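Local coordinates for 1H-3-hydroxy-4-oxoquinoline 2,4-dioxygenase (Pseudomonas putida, PDB 3IBT), which catalyses the cofactor-independent, ring-cleaving dioxygenation of 3-hydroxy-1H-quinolin-4-one to N-formylanthranilate and carbon monoxide, at residues V6-T12 / R56-A60; T23-G29 / D88-T94; A74-L78 / D103-L108. One frame throughout, in Å; residues are numbered along the deposited sequence.

Contact 1. Residues V6-T12 / R56-A60; sequences VNGTLMT and RGHDA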
loop_
_atom_site.group_PDB
_atom_site.type_symbol
_atom_site.label_atom_id
_atom_site.label_comp_id
_atom_site.label_asym_id
_atom_site.label_seq_id
_atom_site.Cartn_x
_atom_site.Cartn_y
_atom_site.Cartn_z
ATOM N N VAL A 6 1.360 -17.689 -8.337
ATOM C CA VAL A 6 1.706 -18.143 -7.004
ATOM C C VAL A 6 0.455 -18.699 -6.343
ATOM O O VAL A 6 -0.676 -18.334 -6.719
ATOM C CB VAL A 6 2.336 -16.982 -6.136
ATOM C CG1 VAL A 6 3.775 -16.713 -6.554
ATOM C CG2 VAL A 6 1.519 -15.703 -6.237
ATOM N N ASN A 7 0.662 -19.591 -5.376
ATOM C CA ASN A 7 -0.411 -20.041 -4.514
ATOM C C ASN A 7 -1.670 -20.357 -5.333
ATOM O O ASN A 7 -1.605 -21.103 -6.318
ATOM C CB ASN A 7 -0.690 -18.960 -3.472
ATOM C CG ASN A 7 -0.946 -19.546 -2.119
ATOM O OD1 ASN A 7 -2.108 -20.213 -1.981
ATOM N ND2 ASN A 7 0.126 -19.414 -1.153
ATOM N N GLY A 8 -2.800 -19.756 -4.958
ATOM C CA GLY A 8 -4.082 -20.064 -5.609
ATOM C C GLY A 8 -4.209 -19.580 -7.050
ATOM O O GLY A 8 -4.911 -20.198 -7.865
ATOM N N THR A 9 -3.547 -18.460 -7.361
ATOM C CA THR A 9 -3.701 -17.844 -8.686
ATOM C C THR A 9 -2.466 -17.151 -9.237
ATOM O O THR A 9 -1.304 -17.511 -8.933
ATOM C CB THR A 9 -4.856 -16.791 -8.719
ATOM O OG1 THR A 9 -4.650 -15.805 -7.636
ATOM C CG2 THR A 9 -6.278 -17.523 -8.669
ATOM N N LEU A 10 -2.762 -16.149 -10.079
ATOM C CA LEU A 10 -1.734 -15.364 -10.683
ATOM C C LEU A 10 -1.748 -13.911 -10.199
ATOM O O LEU A 10 -2.702 -13.444 -9.558
ATOM C CB LEU A 10 -1.877 -15.415 -12.195
ATOM C CG LEU A 10 -0.816 -14.586 -12.921
ATOM C CD1 LEU A 10 0.031 -15.463 -13.785
ATOM C CD2 LEU A 10 -1.487 -13.499 -13.732
HETATM N N MSE A 11 -0.647 -13.226 -10.508
HETATM C CA MSE A 11 -0.565 -11.777 -10.502
HETATM C C MSE A 11 0.452 -11.387 -11.586
HETATM O O MSE A 11 1.640 -11.876 -11.583
HETATM C CB MSE A 11 -0.091 -11.296 -9.135
HETATM C CG MSE A 11 0.696 -12.379 -8.390
HETATM SE SE MSE A 11 0.850 -12.090 -6.436
HETATM C CE MSE A 11 -1.012 -11.515 -5.885
ATOM N N THR A 12 -0.039 -10.521 -12.520
ATOM C CA THR A 12 0.870 -9.903 -13.474
ATOM C C THR A 12 1.796 -8.944 -12.709
ATOM O O THR A 12 1.372 -8.303 -11.731
ATOM C CB THR A 12 0.112 -9.169 -14.615
ATOM O OG1 THR A 12 -1.134 -8.605 -14.110
ATOM C CG2 THR A 12 -0.182 -10.155 -15.838
ATOM N N ARG A 56 -3.885 -10.411 -6.261
ATOM C CA ARG A 56 -5.015 -11.268 -6.632
ATOM C C ARG A 56 -6.197 -10.476 -7.197
ATOM O O ARG A 56 -6.669 -9.542 -6.565
ATOM C CB ARG A 56 -5.521 -12.045 -5.414
ATOM C CG ARG A 56 -5.154 -13.493 -5.416
ATOM C CD ARG A 56 -5.808 -14.274 -4.231
ATOM N NE ARG A 56 -4.775 -15.281 -3.782
ATOM C CZ ARG A 56 -4.641 -16.557 -4.358
ATOM N NH1 ARG A 56 -5.506 -17.028 -5.415
ATOM N NH2 ARG A 56 -3.628 -17.357 -3.857
ATOM N N GLY A 57 -6.679 -10.830 -8.378
ATOM C CA GLY A 57 -7.901 -10.216 -8.892
ATOM C C GLY A 57 -7.697 -8.849 -9.495
ATOM O O GLY A 57 -8.621 -8.272 -10.092
ATOM N N HIS A 58 -6.476 -8.342 -9.335
ATOM C CA HIS A 58 -6.112 -7.025 -9.810
ATOM C C HIS A 58 -5.332 -7.009 -11.124
ATOM O O HIS A 58 -5.027 -5.940 -11.665
ATOM C CB HIS A 58 -5.349 -6.302 -8.722
ATOM C CG HIS A 58 -6.224 -5.909 -7.585
ATOM N ND1 HIS A 58 -6.378 -6.693 -6.465
ATOM C CD2 HIS A 58 -7.055 -4.851 -7.424
ATOM C CE1 HIS A 58 -7.231 -6.111 -5.638
ATOM N NE2 HIS A 58 -7.654 -4.990 -6.195
ATOM N N ASP A 59 -5.027 -8.188 -11.647
ATOM C CA ASP A 59 -4.357 -8.267 -12.925
ATOM C C ASP A 59 -5.232 -7.673 -14.049
ATOM O O ASP A 59 -6.437 -7.418 -13.853
ATOM C CB ASP A 59 -3.923 -9.714 -13.214
ATOM C CG ASP A 59 -5.043 -10.739 -12.995
ATOM O OD1 ASP A 59 -5.696 -10.711 -11.901
ATOM O OD2 ASP A 59 -5.240 -11.589 -13.920
ATOM N N ALA A 60 -4.606 -7.422 -15.206
ATOM C CA ALA A 60 -5.301 -6.943 -16.409
ATOM C C ALA A 60 -6.480 -7.854 -16.782
ATOM O O ALA A 60 -7.387 -7.462 -17.528
ATOM C CB ALA A 60 -4.316 -6.828 -17.581
#

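Contact 2. Residues T23-G29 / D88-T94; sequences TLFLLSG and DFQMVST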
loop_
_atom_site.group_PDB
_atom_site.type_symbol
_atom_site.label_atom_id
_atom_site.label_comp_id
_atom_site.label_asym_id
_atom_site.label_seq_id
_atom_site.Cartn_x
_atom_site.Cartn_y
_atom_site.Cartn_z
ATOM N N THR A 23 16.859 -5.261 -4.522
ATOM C CA THR A 23 15.481 -5.512 -4.935
ATOM C C THR A 23 14.482 -4.826 -4.004
ATOM O O THR A 23 14.630 -4.865 -2.765
ATOM C CB THR A 23 15.197 -7.010 -5.101
ATOM O OG1 THR A 23 16.181 -7.574 -5.984
ATOM C CG2 THR A 23 13.801 -7.234 -5.693
ATOM N N LEU A 24 13.491 -4.188 -4.636
ATOM C CA LEU A 24 12.559 -3.290 -3.984
ATOM C C LEU A 24 11.197 -3.546 -4.569
ATOM O O LEU A 24 11.014 -3.414 -5.777
ATOM C CB LEU A 24 12.942 -1.852 -4.299
ATOM C CG LEU A 24 12.633 -0.780 -3.254
ATOM C CD1 LEU A 24 13.005 0.597 -3.799
ATOM C CD2 LEU A 24 11.196 -0.793 -2.875
ATOM N N PHE A 25 10.239 -3.915 -3.730
ATOM C CA PHE A 25 8.887 -4.180 -4.202
ATOM C C PHE A 25 8.010 -2.952 -4.042
ATOM O O PHE A 25 7.986 -2.319 -2.945
ATOM C CB PHE A 25 8.256 -5.319 -3.405
ATOM C CG PHE A 25 8.613 -6.680 -3.894
ATOM C CD1 PHE A 25 9.669 -7.370 -3.326
ATOM C CD2 PHE A 25 7.867 -7.284 -4.906
ATOM C CE1 PHE A 25 10.012 -8.678 -3.775
ATOM C CE2 PHE A 25 8.190 -8.593 -5.388
ATOM C CZ PHE A 25 9.264 -9.296 -4.820
ATOM N N LEU A 26 7.279 -2.611 -5.106
ATOM C CA LEU A 26 6.287 -1.551 -4.994
ATOM C C LEU A 26 4.869 -2.111 -4.964
ATOM O O LEU A 26 4.353 -2.493 -6.017
ATOM C CB LEU A 26 6.476 -0.514 -6.107
ATOM C CG LEU A 26 7.653 0.468 -6.046
ATOM C CD1 LEU A 26 7.314 1.710 -6.862
ATOM C CD2 LEU A 26 8.022 0.886 -4.622
ATOM N N LEU A 27 4.246 -2.139 -3.773
ATOM C CA LEU A 27 2.935 -2.816 -3.522
ATOM C C LEU A 27 1.777 -1.863 -3.302
ATOM O O LEU A 27 1.802 -1.058 -2.365
ATOM C CB LEU A 27 3.005 -3.698 -2.270
ATOM C CG LEU A 27 4.139 -4.708 -2.117
ATOM C CD1 LEU A 27 4.276 -5.207 -0.641
ATOM C CD2 LEU A 27 3.942 -5.841 -3.110
ATOM N N SER A 28 0.732 -1.987 -4.108
ATOM C CA SER A 28 -0.402 -1.046 -4.021
ATOM C C SER A 28 -1.475 -1.258 -2.872
ATOM O O SER A 28 -1.362 -2.151 -2.030
ATOM C CB SER A 28 -1.109 -1.021 -5.370
ATOM O OG SER A 28 -2.135 -1.979 -5.340
ATOM N N GLY A 29 -2.520 -0.434 -2.853
ATOM C CA GLY A 29 -3.670 -0.724 -2.019
ATOM C C GLY A 29 -4.629 -1.621 -2.771
ATOM O O GLY A 29 -4.311 -2.088 -3.885
ATOM N N ASP A 88 17.471 -11.255 -0.600
ATOM C CA ASP A 88 17.589 -9.862 -0.101
ATOM C C ASP A 88 16.616 -8.900 -0.809
ATOM O O ASP A 88 16.609 -8.801 -2.039
ATOM C CB ASP A 88 19.038 -9.342 -0.205
ATOM C CG ASP A 88 20.083 -10.486 -0.372
ATOM O OD1 ASP A 88 20.008 -11.478 0.400
ATOM O OD2 ASP A 88 20.984 -10.390 -1.265
ATOM N N PHE A 89 15.781 -8.210 -0.033
ATOM C CA PHE A 89 14.769 -7.302 -0.609
ATOM C C PHE A 89 14.042 -6.428 0.412
ATOM O O PHE A 89 14.021 -6.713 1.607
ATOM C CB PHE A 89 13.727 -8.071 -1.441
ATOM C CG PHE A 89 12.683 -8.750 -0.614
ATOM C CD1 PHE A 89 11.442 -8.148 -0.406
ATOM C CD2 PHE A 89 12.940 -9.980 -0.023
ATOM C CE1 PHE A 89 10.470 -8.774 0.371
ATOM C CE2 PHE A 89 11.978 -10.605 0.743
ATOM C CZ PHE A 89 10.740 -10.002 0.947
ATOM N N GLN A 90 13.427 -5.367 -0.091
ATOM C CA GLN A 90 12.682 -4.428 0.710
ATOM C C GLN A 90 11.334 -4.298 0.063
ATOM O O GLN A 90 11.143 -4.819 -1.052
ATOM C CB GLN A 90 13.410 -3.119 0.713
ATOM C CG GLN A 90 14.518 -3.155 1.693
ATOM C CD GLN A 90 15.808 -2.667 1.117
ATOM O OE1 GLN A 90 16.182 -3.033 -0.010
ATOM N NE2 GLN A 90 16.520 -1.838 1.881
HETATM N N MSE A 91 10.384 -3.659 0.762
HETATM C CA MSE A 91 9.077 -3.380 0.175
HETATM C C MSE A 91 8.538 -2.027 0.551
HETATM O O MSE A 91 8.840 -1.505 1.606
HETATM C CB MSE A 91 8.091 -4.472 0.528
HETATM C CG MSE A 91 8.391 -5.144 1.837
HETATM SE SE MSE A 91 7.113 -6.632 2.104
HETATM C CE MSE A 91 7.683 -7.785 0.603
ATOM N N VAL A 92 7.747 -1.452 -0.333
ATOM C CA VAL A 92 7.147 -0.176 -0.094
ATOM C C VAL A 92 5.714 -0.371 -0.435
ATOM O O VAL A 92 5.388 -0.766 -1.542
ATOM C CB VAL A 92 7.739 0.897 -1.033
ATOM C CG1 VAL A 92 6.775 2.066 -1.249
ATOM C CG2 VAL A 92 9.114 1.386 -0.542
ATOM N N SER A 93 4.838 -0.096 0.517
ATOM C CA SER A 93 3.414 -0.351 0.297
ATOM C C SER A 93 2.549 0.886 0.446
ATOM O O SER A 93 2.923 1.869 1.100
ATOM C CB SER A 93 2.899 -1.497 1.197
ATOM O OG SER A 93 3.087 -1.211 2.575
ATOM N N THR A 94 1.392 0.834 -0.192
ATOM C CA THR A 94 0.450 1.935 -0.175
ATOM C C THR A 94 -0.791 1.627 0.652
ATOM O O THR A 94 -1.343 0.507 0.594
ATOM C CB THR A 94 0.045 2.273 -1.604
ATOM O OG1 THR A 94 0.854 3.364 -2.039
ATOM C CG2 THR A 94 -1.490 2.653 -1.734
#

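Contact 3. Residues A74-L78 / D103-L108; sequences AQDLL and DVCEQL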
loop_
_atom_site.group_PDB
_atom_site.type_symbol
_atom_site.label_atom_id
_atom_site.label_comp_id
_atom_site.label_asym_id
_atom_site.label_seq_id
_atom_site.Cartn_x
_atom_site.Cartn_y
_atom_site.Cartn_z
ATOM N N ALA A 74 -0.498 -11.593 1.541
ATOM C CA ALA A 74 0.786 -11.952 2.154
ATOM C C ALA A 74 1.353 -13.266 1.628
ATOM O O ALA A 74 2.534 -13.360 1.248
ATOM C CB ALA A 74 0.602 -12.101 3.633
ATOM N N GLN A 75 0.519 -14.295 1.654
ATOM C CA GLN A 75 0.949 -15.594 1.237
ATOM C C GLN A 75 1.382 -15.589 -0.240
ATOM O O GLN A 75 2.421 -16.153 -0.596
ATOM C CB GLN A 75 -0.172 -16.593 1.498
ATOM C CG GLN A 75 -0.329 -16.909 2.966
ATOM C CD GLN A 75 0.864 -17.686 3.473
ATOM O OE1 GLN A 75 1.005 -18.941 3.126
ATOM N NE2 GLN A 75 1.763 -16.945 4.271
ATOM N N ASP A 76 0.564 -14.944 -1.074
ATOM C CA ASP A 76 0.917 -14.590 -2.446
ATOM C C ASP A 76 2.374 -14.107 -2.553
ATOM O O ASP A 76 3.226 -14.759 -3.184
ATOM C CB ASP A 76 -0.038 -13.488 -2.958
ATOM C CG ASP A 76 -1.477 -13.968 -3.088
ATOM O OD1 ASP A 76 -1.614 -15.400 -2.893
ATOM O OD2 ASP A 76 -2.400 -13.004 -3.466
ATOM N N LEU A 77 2.646 -12.975 -1.924
ATOM C CA LEU A 77 3.943 -12.368 -2.009
ATOM C C LEU A 77 5.071 -13.269 -1.485
ATOM O O LEU A 77 6.205 -13.165 -1.960
ATOM C CB LEU A 77 3.936 -11.035 -1.253
ATOM C CG LEU A 77 4.717 -9.845 -1.806
ATOM C CD1 LEU A 77 4.841 -8.891 -0.669
ATOM C CD2 LEU A 77 6.107 -10.169 -2.340
ATOM N N LEU A 78 4.780 -14.114 -0.495
ATOM C CA LEU A 78 5.798 -15.017 0.053
ATOM C C LEU A 78 6.155 -16.165 -0.932
ATOM O O LEU A 78 7.307 -16.633 -1.034
ATOM C CB LEU A 78 5.332 -15.577 1.389
ATOM C CG LEU A 78 5.310 -14.639 2.595
ATOM C CD1 LEU A 78 4.682 -15.388 3.746
ATOM C CD2 LEU A 78 6.681 -14.177 2.994
ATOM N N ASP A 103 2.640 -7.755 7.717
ATOM C CA ASP A 103 2.478 -9.195 7.906
ATOM C C ASP A 103 3.759 -9.923 7.487
ATOM O O ASP A 103 4.206 -10.880 8.135
ATOM C CB ASP A 103 1.288 -9.733 7.109
ATOM C CG ASP A 103 0.699 -11.011 7.729
ATOM O OD1 ASP A 103 0.525 -11.042 8.971
ATOM O OD2 ASP A 103 0.397 -11.989 7.000
ATOM N N VAL A 104 4.365 -9.442 6.408
ATOM C CA VAL A 104 5.510 -10.127 5.857
ATOM C C VAL A 104 6.703 -9.828 6.738
ATOM O O VAL A 104 7.477 -10.725 7.037
ATOM C CB VAL A 104 5.728 -9.765 4.400
ATOM C CG1 VAL A 104 7.072 -10.230 3.938
ATOM C CG2 VAL A 104 4.632 -10.372 3.563
ATOM N N CYS A 105 6.812 -8.590 7.206
ATOM C CA CYS A 105 7.868 -8.257 8.154
ATOM C C CYS A 105 7.768 -9.134 9.377
ATOM O O CYS A 105 8.772 -9.407 10.028
ATOM C CB CYS A 105 7.795 -6.806 8.579
ATOM S SG CYS A 105 8.462 -5.640 7.372
ATOM N N GLU A 106 6.546 -9.573 9.680
ATOM C CA GLU A 106 6.299 -10.423 10.841
ATOM C C GLU A 106 6.485 -11.899 10.513
ATOM O O GLU A 106 6.905 -12.665 11.385
ATOM C CB GLU A 106 4.898 -10.193 11.424
ATOM C CG GLU A 106 4.699 -10.724 12.875
ATOM C CD GLU A 106 3.220 -10.896 13.287
ATOM O OE1 GLU A 106 2.344 -10.279 12.642
ATOM O OE2 GLU A 106 2.923 -11.636 14.264
ATOM N N GLN A 107 6.168 -12.297 9.274
ATOM C CA GLN A 107 6.249 -13.711 8.870
ATOM C C GLN A 107 7.691 -14.123 8.674
ATOM O O GLN A 107 8.139 -15.082 9.281
ATOM C CB GLN A 107 5.386 -14.023 7.638
ATOM C CG GLN A 107 3.874 -14.285 7.953
ATOM C CD GLN A 107 3.129 -15.067 6.841
ATOM O OE1 GLN A 107 2.074 -14.633 6.355
ATOM N NE2 GLN A 107 3.688 -16.215 6.440
ATOM N N LEU A 108 8.408 -13.383 7.836
ATOM C CA LEU A 108 9.879 -13.449 7.726
ATOM C C LEU A 108 10.556 -12.771 8.923
ATOM O O LEU A 108 9.865 -12.186 9.772
ATOM C CB LEU A 108 10.302 -12.722 6.465
ATOM C CG LEU A 108 10.174 -13.353 5.070
ATOM C CD1 LEU A 108 8.921 -14.215 4.832
ATOM C CD2 LEU A 108 10.230 -12.222 4.066
#

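Contact 1. Residues V6-T12 / R56-A60
The guanidinium group of Arg-56 lies against the turn formed by Val-6 to Thr-9. Over one face sits Thr-9 OG1, 2.7 Å from Arg-56 NH1. The angle is too poor for a hydrogen bond. At the edge, near the guanidinium plane, are Gly-8 N and the side chain of Asn-7, whose CB is 3.4 Å from Arg-56 NH2. Gly-8 N and Arg-56 NH2 are both donors and do not bond. The Asn-7 amide stands steeply to the guanidinium, with the planes 81° apart. Thr-9 chi1 of 53° sets OG1 between the backbone N and the carbonyl carbon, turned to the arginine. The turn is a type II' beta turn, closed by a weak bond from Thr-9 N to Val-6 O. Val-6 N returns a bond to Thr-9 O at 2.7 Å, making a two-residue hairpin between strands 5-6 and 9-16. Further along, Thr-12 OG1 rests 3.1 Å from Asp-59 CB. Its polar partner is Asp-54, while Asp-59 bonds Thr-63. Arg-56 finds its charge partner in Asp-76 of helix 70-83. That helix also touches Val-6 and Met-11, a selenomethionine. The contact thus joins the hairpin at one border of the sheet to the loop after strand 49-53, beside helix 70-83.

Contact 2. Residues T23-G29 / D88-T94
Phe-25 O accepts the shortest of the bonds between these strands, from Val-92 N at 2.8 Å. Met-91 CA adds a CA-H...O contact to the same oxygen at 3.5 Å. The ladder continues on both sides. Phe-25 N gives a 3.0 Å bond to Gln-90 O. Leu-27 N reaches Val-92 O at 2.9 Å. Gln-90 N to Thr-23 O and Thr-94 N to Leu-27 O complete the set. These are neighbouring parallel strands in the middle of the alpha/beta-hydrolase sheet. Strand 89-94 leads into what is the nucleophile elbow in hydrolases of this fold. Here Thr-94 and Ser-95 probably bind substrate, as in related enzymes. Two layers of side chains flank the strands. Leu-24, Leu-26 and Val-92 share one face, where Leu-26 CD2 lies 3.6 Å from Val-92 CB, the two side chains running alongside each other. Phe-25, Leu-27, Phe-89 and the selenomethionine Met-91 share the other, facing helix 70-83. There Phe-25 CG lies anti to the carbonyl carbon (chi1 -84°). This brings CD1 of the Phe-25 ring to 3.5 Å from Phe-89 CD1, and the ring planes are 81° apart. Thr-94 CG2 packs 3.4 Å from Gly-29 N, next to the probable substrate residues Trp-30, Cys-31 and Gln-32.

Contact 3. Residues A74-L78 / D103-L108
Leu-78 reaches from helix 70-83 into the side of helix 97-107. Its CB points toward that helix, and CG carries the two methyls that make the contact. With chi2 at 174°, CD1 prolongs the side chain and lies against the amide of Gln-107, 3.5 Å from Gln-107 CD. CD2 branches off to Val-104 CG1 at 4.1 Å, the two side chains passing alongside, run in opposite senses. The approach to Leu-108 is too close in the model to trust. Cut back to an alanine, the side chain loses both methyls, and a gap would probably open beside Val-104 CG1 and the Gln-107 amide. On the outer side, Gln-75 NE2 gives a weak bond to Gln-107 OE1, 3.1 Å long and bent to 132°. The two amides are nearly coplanar. Ala-74 CB packs 3.4 Å from Asp-103 OD2 and 4.4 Å from Val-104 CG2. The short helix segments cross at -59°, with their axes 10.3 Å apart at the closest. Side chains, not close backbones, make the packing. Helix 70-83 leads into strand 89-94 and helix 97-107 follows it, both on one face of the alpha/beta-hydrolase sheet. Beneath them, Leu-77 and Val-104 touch Met-91, and Leu-108 touches Phe-89.

From the N terminus, residues 6-12 come first and 23-29 next. After strand 49-53 the chain returns to the N-terminal hairpin, and residues 56-60 close contact 1. Contact 2 is still open at that point, so the two cross. Residues 74-78 open contact 3, and 88-94 close contact 2. Residues 103-108 close contact 3, which therefore crosses contact 2 but only follows contact 1. Helix 70-83 joins all three. It meets contact 1 through Asp-76, while Leu-77 packs on Phe-25 and Leu-27 of contact 2. Together they tie the sheet border, the central parallel strands and two helices of one face together.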